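Local coordinates for protein glycoside Hydrolase (PDB 5T99) that probably hydrolyses terminal beta-galactosidic linkages of agarose-derived oligosaccharides as a family 2 glycoside hydrolase, its pocket holding the galactose-like inhibitor D-galacto-isofagomine, at residues L365-K379 / S408-E420. Sequence-based numbering, arbitrary orientation.
With GIF (D-galacto-isofagomine), chain C; EDO (1,2-ethanediol), chain P.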
ATOM      1  N   LEU A 365      10.261   5.806  -0.092  1.00 15.71           N
ATOM      2  CA  LEU A 365       9.715   5.304  -1.348  1.00 15.80           C
ATOM      3  C   LEU A 365       8.989   6.415  -2.098  1.00 15.74           C
ATOM      4  O   LEU A 365       8.269   7.199  -1.489  1.00 16.15           O
ATOM      5  CB  LEU A 365       8.723   4.177  -1.069  1.00 15.94           C
ATOM      6  CG  LEU A 365       9.285   2.909  -0.425  1.00 15.99           C
ATOM      7  CD1 LEU A 365       8.130   2.019   0.016  1.00 16.34           C
ATOM      8  CD2 LEU A 365      10.208   2.154  -1.374  1.00 15.82           C
ATOM      9  N   VAL A 366       9.153   6.470  -3.420  1.00 15.16           N
ATOM     10  CA  VAL A 366       8.421   7.440  -4.230  1.00 14.37           C
ATOM     11  C   VAL A 366       7.108   6.812  -4.657  1.00 14.36           C
ATOM     12  O   VAL A 366       7.043   5.600  -4.875  1.00 14.93           O
ATOM     13  CB  VAL A 366       9.252   8.015  -5.401  1.00 14.22           C
ATOM     14  CG1 VAL A 366      10.398   8.842  -4.836  1.00 14.19           C
ATOM     15  CG2 VAL A 366       9.784   6.950  -6.353  1.00 14.04           C
ATOM     16  N   VAL A 367       6.059   7.629  -4.743  1.00 13.83           N
ATOM     17  CA  VAL A 367       4.702   7.156  -4.943  1.00 13.51           C
ATOM     18  C   VAL A 367       3.965   7.856  -6.099  1.00 13.63           C
ATOM     19  O   VAL A 367       3.985   9.083  -6.211  1.00 13.39           O
ATOM     20  CB  VAL A 367       3.877   7.311  -3.654  1.00 13.59           C
ATOM     21  CG1 VAL A 367       2.433   6.869  -3.871  1.00 13.60           C
ATOM     22  CG2 VAL A 367       4.511   6.517  -2.515  1.00 13.86           C
ATOM     23  N   LEU A 368       3.309   7.043  -6.935  1.00 13.69           N
ATOM     24  CA  LEU A 368       2.325   7.496  -7.909  1.00 13.55           C
ATOM     25  C   LEU A 368       0.951   7.317  -7.274  1.00 13.65           C
ATOM     26  O   LEU A 368       0.493   6.190  -7.080  1.00 13.83           O
ATOM     27  CB  LEU A 368       2.423   6.688  -9.197  1.00 13.58           C
ATOM     28  CG  LEU A 368       3.580   7.022 -10.140  1.00 13.74           C
ATOM     29  CD1 LEU A 368       4.919   6.961  -9.427  1.00 13.82           C
ATOM     30  CD2 LEU A 368       3.578   6.103 -11.359  1.00 13.63           C
ATOM     31  N   ASP A 369       0.303   8.432  -6.961  1.00 13.53           N
ATOM     32  CA  ASP A 369      -0.919   8.462  -6.162  1.00 13.70           C
ATOM     33  C   ASP A 369      -2.088   8.514  -7.148  1.00 14.03           C
ATOM     34  O   ASP A 369      -2.290   9.540  -7.826  1.00 14.34           O
ATOM     35  CB  ASP A 369      -0.852   9.711  -5.280  1.00 14.01           C
ATOM     36  CG  ASP A 369      -1.759   9.671  -4.072  1.00 14.35           C
ATOM     37  OD1 ASP A 369      -2.613   8.770  -3.943  1.00 14.32           O
ATOM     38  OD2 ASP A 369      -1.612  10.610  -3.241  1.00 14.81           O
ATOM     39  N   GLU A 370      -2.830   7.406  -7.262  1.00 14.10           N
ATOM     40  CA  GLU A 370      -3.796   7.197  -8.358  1.00 14.12           C
ATOM     41  C   GLU A 370      -5.246   7.372  -7.905  1.00 14.31           C
ATOM     42  O   GLU A 370      -5.652   6.829  -6.894  1.00 14.25           O
ATOM     43  CB  GLU A 370      -3.601   5.818  -8.990  1.00 14.36           C
ATOM     44  CG  GLU A 370      -4.404   5.593 -10.270  1.00 14.44           C
ATOM     45  CD  GLU A 370      -3.856   4.467 -11.123  1.00 14.68           C
ATOM     46  OE1 GLU A 370      -4.129   3.282 -10.812  1.00 14.62           O
ATOM     47  OE2 GLU A 370      -3.144   4.772 -12.109  1.00 14.88           O
ATOM     48  N   ALA A 371      -6.027   8.118  -8.675  1.00 14.70           N
ATOM     49  CA  ALA A 371      -7.357   8.534  -8.245  1.00 15.37           C
ATOM     50  C   ALA A 371      -8.470   7.539  -8.591  1.00 15.65           C
ATOM     51  O   ALA A 371      -9.304   7.251  -7.732  1.00 15.71           O
ATOM     52  CB  ALA A 371      -7.692   9.902  -8.838  1.00 15.76           C
ATOM     53  N   PHE A 372      -8.484   7.044  -9.836  1.00 15.69           N
ATOM     54  CA  PHE A 372      -9.655   6.356 -10.400  1.00 16.37           C
ATOM     55  C   PHE A 372      -9.281   5.199 -11.309  1.00 16.72           C
ATOM     56  O   PHE A 372      -8.219   5.202 -11.940  1.00 16.92           O
ATOM     57  CB  PHE A 372     -10.515   7.314 -11.240  1.00 16.79           C
ATOM     58  CG  PHE A 372     -10.906   8.583 -10.534  1.00 17.12           C
ATOM     59  CD1 PHE A 372     -11.653   8.542  -9.373  1.00 17.21           C
ATOM     60  CD2 PHE A 372     -10.537   9.821 -11.049  1.00 17.11           C
ATOM     61  CE1 PHE A 372     -12.014   9.713  -8.719  1.00 17.57           C
ATOM     62  CE2 PHE A 372     -10.894  10.995 -10.406  1.00 17.46           C
ATOM     63  CZ  PHE A 372     -11.638  10.946  -9.235  1.00 17.48           C
ATOM     64  N   ASP A 373     -10.188   4.230 -11.397  1.00 17.25           N
ATOM     65  CA  ASP A 373     -10.064   3.081 -12.308  1.00 17.96           C
ATOM     66  C   ASP A 373     -10.968   3.197 -13.544  1.00 18.40           C
ATOM     67  O   ASP A 373     -10.757   2.490 -14.534  1.00 19.37           O
ATOM     68  CB  ASP A 373     -10.360   1.781 -11.551  1.00 17.89           C
ATOM     69  CG  ASP A 373     -10.195   0.550 -12.411  1.00 17.85           C
ATOM     70  OD1 ASP A 373      -9.101   0.364 -12.994  1.00 17.13           O
ATOM     71  OD2 ASP A 373     -11.169  -0.233 -12.509  1.00 18.19           O
ATOM     72  N   GLU A 374     -11.972   4.068 -13.494  1.00 18.77           N
ATOM     73  CA  GLU A 374     -12.786   4.388 -14.685  1.00 19.33           C
ATOM     74  C   GLU A 374     -13.311   5.820 -14.589  1.00 18.75           C
ATOM     75  O   GLU A 374     -13.390   6.370 -13.496  1.00 17.95           O
ATOM     76  CB  GLU A 374     -13.947   3.392 -14.837  1.00 19.49           C
ATOM     77  CG  GLU A 374     -14.944   3.408 -13.688  1.00 19.83           C
ATOM     78  CD  GLU A 374     -16.057   2.380 -13.841  1.00 19.82           C
ATOM     79  OE1 GLU A 374     -15.759   1.201 -14.063  1.00 20.38           O
ATOM     80  OE2 GLU A 374     -17.235   2.747 -13.713  1.00 19.89           O
ATOM     81  N   TRP A 375     -13.665   6.414 -15.729  1.00 18.20           N
ATOM     82  CA  TRP A 375     -14.117   7.802 -15.748  1.00 18.08           C
ATOM     83  C   TRP A 375     -15.603   7.872 -16.063  1.00 18.65           C
ATOM     84  O   TRP A 375     -16.393   7.570 -15.185  1.00 17.04           O
ATOM     85  CB  TRP A 375     -13.272   8.652 -16.696  1.00 17.54           C
ATOM     86  CG  TRP A 375     -11.838   8.775 -16.322  1.00 16.95           C
ATOM     87  CD1 TRP A 375     -11.269   8.530 -15.103  1.00 16.75           C
ATOM     88  CD2 TRP A 375     -10.779   9.211 -17.181  1.00 17.06           C
ATOM     89  NE1 TRP A 375      -9.919   8.771 -15.155  1.00 16.86           N
ATOM     90  CE2 TRP A 375      -9.589   9.193 -16.417  1.00 16.87           C
ATOM     91  CE3 TRP A 375     -10.720   9.617 -18.525  1.00 16.73           C
ATOM     92  CZ2 TRP A 375      -8.356   9.554 -16.950  1.00 16.72           C
ATOM     93  CZ3 TRP A 375      -9.498   9.984 -19.052  1.00 16.69           C
ATOM     94  CH2 TRP A 375      -8.327   9.949 -18.264  1.00 17.04           C
ATOM     95  N   THR A 376     -15.989   8.269 -17.283  1.00 20.03           N
ATOM     96  CA  THR A 376     -17.409   8.335 -17.661  1.00 20.92           C
ATOM     97  C   THR A 376     -17.910   7.011 -18.218  1.00 21.96           C
ATOM     98  O   THR A 376     -19.100   6.755 -18.153  1.00 22.82           O
ATOM     99  CB  THR A 376     -17.716   9.451 -18.692  1.00 20.39           C
ATOM    100  OG1 THR A 376     -17.194   9.102 -19.985  1.00 19.85           O
ATOM    101  CG2 THR A 376     -17.142  10.797 -18.231  1.00 20.30           C
ATOM    102  N   LYS A 377     -17.011   6.197 -18.780  1.00 23.85           N
ATOM    103  CA  LYS A 377     -17.362   4.902 -19.393  1.00 25.39           C
ATOM    104  C   LYS A 377     -17.119   3.755 -18.404  1.00 25.27           C
ATOM    105  O   LYS A 377     -16.023   3.628 -17.850  1.00 23.32           O
ATOM    106  CB  LYS A 377     -16.518   4.645 -20.647  1.00 26.63           C
ATOM    107  CG  LYS A 377     -16.732   5.611 -21.806  1.00 27.52           C
ATOM    108  CD  LYS A 377     -18.006   5.311 -22.590  1.00 29.34           C
ATOM    109  CE  LYS A 377     -17.825   5.455 -24.107  1.00 29.39           C
ATOM    110  NZ  LYS A 377     -17.791   6.879 -24.527  1.00 29.11           N
ATOM    111  N   ALA A 378     -18.138   2.911 -18.229  1.00 25.80           N
ATOM    112  CA  ALA A 378     -18.135   1.813 -17.242  1.00 25.47           C
ATOM    113  C   ALA A 378     -17.253   0.630 -17.629  1.00 24.93           C
ATOM    114  O   ALA A 378     -17.334   0.136 -18.748  1.00 23.61           O
ATOM    115  CB  ALA A 378     -19.558   1.312 -17.036  1.00 25.71           C
ATOM    116  N   LYS A 379     -16.410   0.198 -16.693  1.00 25.73           N
ATOM    117  CA  LYS A 379     -15.777  -1.121 -16.730  1.00 26.26           C
ATOM    118  C   LYS A 379     -16.638  -2.121 -15.989  1.00 27.16           C
ATOM    119  O   LYS A 379     -16.776  -3.252 -16.444  1.00 28.96           O
ATOM    120  CB  LYS A 379     -14.406  -1.117 -16.067  1.00 26.68           C
ATOM    121  CG  LYS A 379     -13.323  -0.360 -16.808  1.00 26.31           C
ATOM    122  CD  LYS A 379     -12.041  -0.414 -16.001  1.00 25.77           C
ATOM    123  CE  LYS A 379     -10.894   0.219 -16.751  1.00 25.89           C
ATOM    124  NZ  LYS A 379      -9.725   0.450 -15.872  1.00 25.79           N
ATOM    125  N   SER A 408       6.879  11.578  -0.301  1.00 13.23           N
ATOM    126  CA  SER A 408       6.889  10.341  -1.083  1.00 13.44           C
ATOM    127  C   SER A 408       6.162  10.497  -2.419  1.00 13.45           C
ATOM    128  O   SER A 408       6.570   9.910  -3.394  1.00 13.46           O
ATOM    129  CB  SER A 408       6.269   9.176  -0.292  1.00 13.37           C
ATOM    130  OG  SER A 408       4.914   9.433   0.036  1.00 13.56           O
ATOM    131  N   VAL A 409       5.096  11.292  -2.466  1.00 13.79           N
ATOM    132  CA  VAL A 409       4.260  11.385  -3.683  1.00 13.68           C
ATOM    133  C   VAL A 409       4.977  12.215  -4.742  1.00 13.45           C
ATOM    134  O   VAL A 409       5.366  13.350  -4.478  1.00 13.27           O
ATOM    135  CB  VAL A 409       2.869  11.996  -3.394  1.00 13.38           C
ATOM    136  CG1 VAL A 409       2.065  12.122  -4.674  1.00 13.27           C
ATOM    137  CG2 VAL A 409       2.126  11.134  -2.390  1.00 13.41           C
ATOM    138  N   ILE A 410       5.167  11.633  -5.921  1.00 13.29           N
ATOM    139  CA  ILE A 410       5.839  12.326  -7.022  1.00 13.40           C
ATOM    140  C   ILE A 410       4.988  12.523  -8.262  1.00 13.52           C
ATOM    141  O   ILE A 410       5.366  13.328  -9.109  1.00 14.53           O
ATOM    142  CB  ILE A 410       7.178  11.650  -7.423  1.00 13.36           C
ATOM    143  CG1 ILE A 410       6.987  10.168  -7.809  1.00 13.31           C
ATOM    144  CG2 ILE A 410       8.170  11.784  -6.275  1.00 13.57           C
ATOM    145  CD1 ILE A 410       8.175   9.557  -8.522  1.00 13.11           C
ATOM    146  N   MET A 411       3.878  11.802  -8.397  1.00 13.29           N
ATOM    147  CA  MET A 411       2.959  12.008  -9.506  1.00 13.50           C
ATOM    148  C   MET A 411       1.501  11.860  -9.056  1.00 13.59           C
ATOM    149  O   MET A 411       1.212  11.156  -8.096  1.00 14.09           O
ATOM    150  CB  MET A 411       3.225  11.005 -10.622  1.00 13.60           C
ATOM    151  CG  MET A 411       4.660  10.891 -11.100  1.00 13.55           C
ATOM    152  SD  MET A 411       4.691   9.948 -12.641  1.00 14.34           S
ATOM    153  CE  MET A 411       6.410   9.460 -12.765  1.00 14.29           C
ATOM    154  N   TRP A 412       0.599  12.539  -9.755  1.00 13.56           N
ATOM    155  CA  TRP A 412      -0.838  12.328  -9.632  1.00 13.63           C
ATOM    156  C   TRP A 412      -1.302  11.526 -10.846  1.00 14.06           C
ATOM    157  O   TRP A 412      -1.300  12.039 -11.964  1.00 14.38           O
ATOM    158  CB  TRP A 412      -1.584  13.664  -9.578  1.00 13.32           C
ATOM    159  CG  TRP A 412      -1.094  14.598  -8.527  1.00 13.29           C
ATOM    160  CD1 TRP A 412      -0.404  15.752  -8.725  1.00 13.27           C
ATOM    161  CD2 TRP A 412      -1.239  14.455  -7.113  1.00 13.23           C
ATOM    162  NE1 TRP A 412      -0.125  16.345  -7.527  1.00 13.22           N
ATOM    163  CE2 TRP A 412      -0.623  15.570  -6.518  1.00 13.28           C
ATOM    164  CE3 TRP A 412      -1.841  13.494  -6.290  1.00 13.37           C
ATOM    165  CZ2 TRP A 412      -0.584  15.757  -5.130  1.00 13.59           C
ATOM    166  CZ3 TRP A 412      -1.808  13.675  -4.911  1.00 13.32           C
ATOM    167  CH2 TRP A 412      -1.182  14.798  -4.343  1.00 13.49           C
ATOM    168  N   SER A 413      -1.670  10.259 -10.643  1.00 14.47           N
ATOM    169  CA  SER A 413      -2.177   9.426 -11.743  1.00 14.36           C
ATOM    170  C   SER A 413      -3.696   9.597 -11.808  1.00 14.56           C
ATOM    171  O   SER A 413      -4.401   9.249 -10.858  1.00 14.32           O
ATOM    172  CB  SER A 413      -1.791   7.961 -11.550  1.00 14.32           C
ATOM    173  OG  SER A 413      -2.150   7.170 -12.673  1.00 14.27           O
ATOM    174  N   ILE A 414      -4.183  10.143 -12.924  1.00 14.64           N
ATOM    175  CA  ILE A 414      -5.608  10.485 -13.077  1.00 14.95           C
ATOM    176  C   ILE A 414      -6.521   9.308 -13.423  1.00 15.30           C
ATOM    177  O   ILE A 414      -7.751   9.417 -13.323  1.00 16.36           O
ATOM    178  CB  ILE A 414      -5.850  11.617 -14.118  1.00 14.76           C
ATOM    179  CG1 ILE A 414      -5.199  11.300 -15.468  1.00 14.80           C
ATOM    180  CG2 ILE A 414      -5.355  12.949 -13.569  1.00 14.69           C
ATOM    181  CD1 ILE A 414      -5.683  12.170 -16.606  1.00 15.09           C
ATOM    182  N   GLY A 415      -5.941   8.198 -13.839  1.00 15.35           N
ATOM    183  CA  GLY A 415      -6.730   7.030 -14.157  1.00 15.71           C
ATOM    184  C   GLY A 415      -5.886   5.852 -14.591  1.00 16.07           C
ATOM    185  O   GLY A 415      -4.696   5.987 -14.916  1.00 15.59           O
ATOM    186  N   ASN A 416      -6.527   4.692 -14.607  1.00 16.86           N
ATOM    187  CA  ASN A 416      -5.900   3.457 -15.047  1.00 17.76           C
ATOM    188  C   ASN A 416      -6.743   2.758 -16.094  1.00 17.86           C
ATOM    189  O   ASN A 416      -7.907   2.431 -15.835  1.00 18.33           O
ATOM    190  CB  ASN A 416      -5.712   2.525 -13.860  1.00 18.21           C
ATOM    191  CG  ASN A 416      -5.355   1.128 -14.288  1.00 18.72           C
ATOM    192  OD1 ASN A 416      -4.234   0.875 -14.732  1.00 18.55           O
ATOM    193  ND2 ASN A 416      -6.317   0.210 -14.186  1.00 19.14           N
ATOM    194  N   GLU A 417      -6.148   2.518 -17.260  1.00 18.36           N
ATOM    195  CA  GLU A 417      -6.766   1.721 -18.344  1.00 18.88           C
ATOM    196  C   GLU A 417      -8.181   2.162 -18.717  1.00 19.01           C
ATOM    197  O   GLU A 417      -9.033   1.336 -19.033  1.00 20.69           O
ATOM    198  CB  GLU A 417      -6.761   0.225 -17.978  1.00 18.65           C
ATOM    199  CG  GLU A 417      -5.380  -0.324 -17.679  1.00 18.69           C
ATOM    200  CD  GLU A 417      -5.334  -1.836 -17.593  1.00 18.66           C
ATOM    201  OE1 GLU A 417      -6.334  -2.465 -17.179  1.00 18.75           O
ATOM    202  OE2 GLU A 417      -4.281  -2.397 -17.927  1.00 18.89           O
ATOM    203  N   ILE A 418      -8.434   3.461 -18.666  1.00 19.08           N
ATOM    204  CA  ILE A 418      -9.788   3.979 -18.864  1.00 19.45           C
ATOM    205  C   ILE A 418     -10.297   3.777 -20.296  1.00 19.83           C
ATOM    206  O   ILE A 418      -9.525   3.852 -21.249  1.00 20.21           O
ATOM    207  CB  ILE A 418      -9.934   5.454 -18.408  1.00 19.57           C
ATOM    208  CG1 ILE A 418      -9.196   6.461 -19.330  1.00 19.85           C
ATOM    209  CG2 ILE A 418      -9.580   5.581 -16.932  1.00 19.69           C
ATOM    210  CD1 ILE A 418      -7.680   6.447 -19.377  1.00 19.74           C
ATOM    211  N   LEU A 419     -11.593   3.503 -20.436  1.00 20.69           N
ATOM    212  CA  LEU A 419     -12.183   3.182 -21.753  1.00 21.95           C
ATOM    213  C   LEU A 419     -12.158   4.359 -22.753  1.00 21.77           C
ATOM    214  O   LEU A 419     -12.163   4.145 -23.975  1.00 22.09           O
ATOM    215  CB  LEU A 419     -13.606   2.630 -21.592  1.00 22.89           C
ATOM    216  CG  LEU A 419     -13.701   1.115 -21.336  1.00 24.38           C
ATOM    217  CD1 LEU A 419     -12.666   0.607 -20.336  1.00 24.54           C
ATOM    218  CD2 LEU A 419     -15.109   0.745 -20.888  1.00 24.30           C
ATOM    219  N   GLU A 420     -12.074   5.582 -22.222  1.00 20.29           N
ATOM    220  CA  GLU A 420     -11.950   6.800 -23.025  1.00 19.93           C
ATOM    221  C   GLU A 420     -10.699   6.817 -23.924  1.00 20.22           C
ATOM    222  O   GLU A 420     -10.651   7.589 -24.879  1.00 20.72           O
ATOM    223  CB  GLU A 420     -11.991   8.061 -22.129  1.00 19.26           C
ATOM    224  CG  GLU A 420     -13.363   8.391 -21.525  1.00 18.68           C
ATOM    225  CD  GLU A 420     -13.762   7.558 -20.295  1.00 19.15           C
ATOM    226  OE1 GLU A 420     -13.032   6.609 -19.894  1.00 19.00           O
ATOM    227  OE2 GLU A 420     -14.833   7.848 -19.713  1.00 19.13           O
TER
HETATM  228  C   GIF C 901      -5.254  -3.589 -14.424  1.00 18.07           C
HETATM  229  N   GIF C 901      -4.441  -4.193 -15.469  1.00 18.35           N
HETATM  230  O   GIF C 901      -3.470  -8.485 -15.344  1.00 18.41           O
HETATM  231  C1  GIF C 901      -5.102  -4.367 -13.132  1.00 17.93           C
HETATM  232  O1  GIF C 901      -6.643  -6.107 -13.743  1.00 18.58           O
HETATM  233  C2  GIF C 901      -5.293  -5.865 -13.352  1.00 18.30           C
HETATM  234  O2  GIF C 901      -6.065  -3.900 -12.189  1.00 16.65           O
HETATM  235  C3  GIF C 901      -4.344  -6.402 -14.420  1.00 18.41           C
HETATM  236  C4  GIF C 901      -4.507  -5.622 -15.720  1.00 18.45           C
HETATM  237  C5  GIF C 901      -4.586  -7.893 -14.664  1.00 18.53           C
HETATM  238  C1  EDO P 914      -3.613  -4.815 -20.703  1.00 42.61           C
HETATM  239  O1  EDO P 914      -3.287  -4.521 -22.081  1.00 45.01           O
HETATM  240  C2  EDO P 914      -5.041  -5.326 -20.572  1.00 41.14           C
HETATM  241  O2  EDO P 914      -5.465  -5.150 -19.216  1.00 40.46           O
HETATM  242  O   HOH W   1     -13.487   4.717 -18.065  1.00 16.22           O
HETATM  243  O   HOH W   2      -8.778  -2.125 -16.234  1.00 25.27           O
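Trp375 lays its indole against Ile418, whose CG1 stands over the six-membered ring, 3.5 Å from the centroid and 11° off its normal, a CH-pi contact. At the indole edge NE1 donates to Ile414 O at 2.9 Å, while Ile414 CD1 touches CZ2 obliquely. An alanine in place of Trp375 would probably leave Ile414 O without this donor and open a gap beneath Ile418. Glu420 folds back at chi2 (79°), bringing OE2 to three donors: Thr376 N and Lys377 N on its syn side, both tilted out of the carboxylate plane, and Thr376 OG1 at 2.7 Å on its anti lone pair. Asp373 OD1 accepts Asn416 ND2 at 3.0 Å, nearly in the amide plane, and forms a salt bridge with Lys379 NZ, which comes from above the carboxylate plane; Arg161 pairs with OD2. Lys379 NZ also bonds Asn416 O, next to Glu417, whose OE2 takes a weak hydrogen bond from the inhibitor nitrogen. Deeper, Ser413 OG donates to Glu370 OE2; Arg346 pairs with OE2 and donates to Asn416 OD1. Strands 366-370 and 409-416 run parallel in the TIM barrel, joined through helix 388-403; helix 427-441 packs on Trp375 and Ile414.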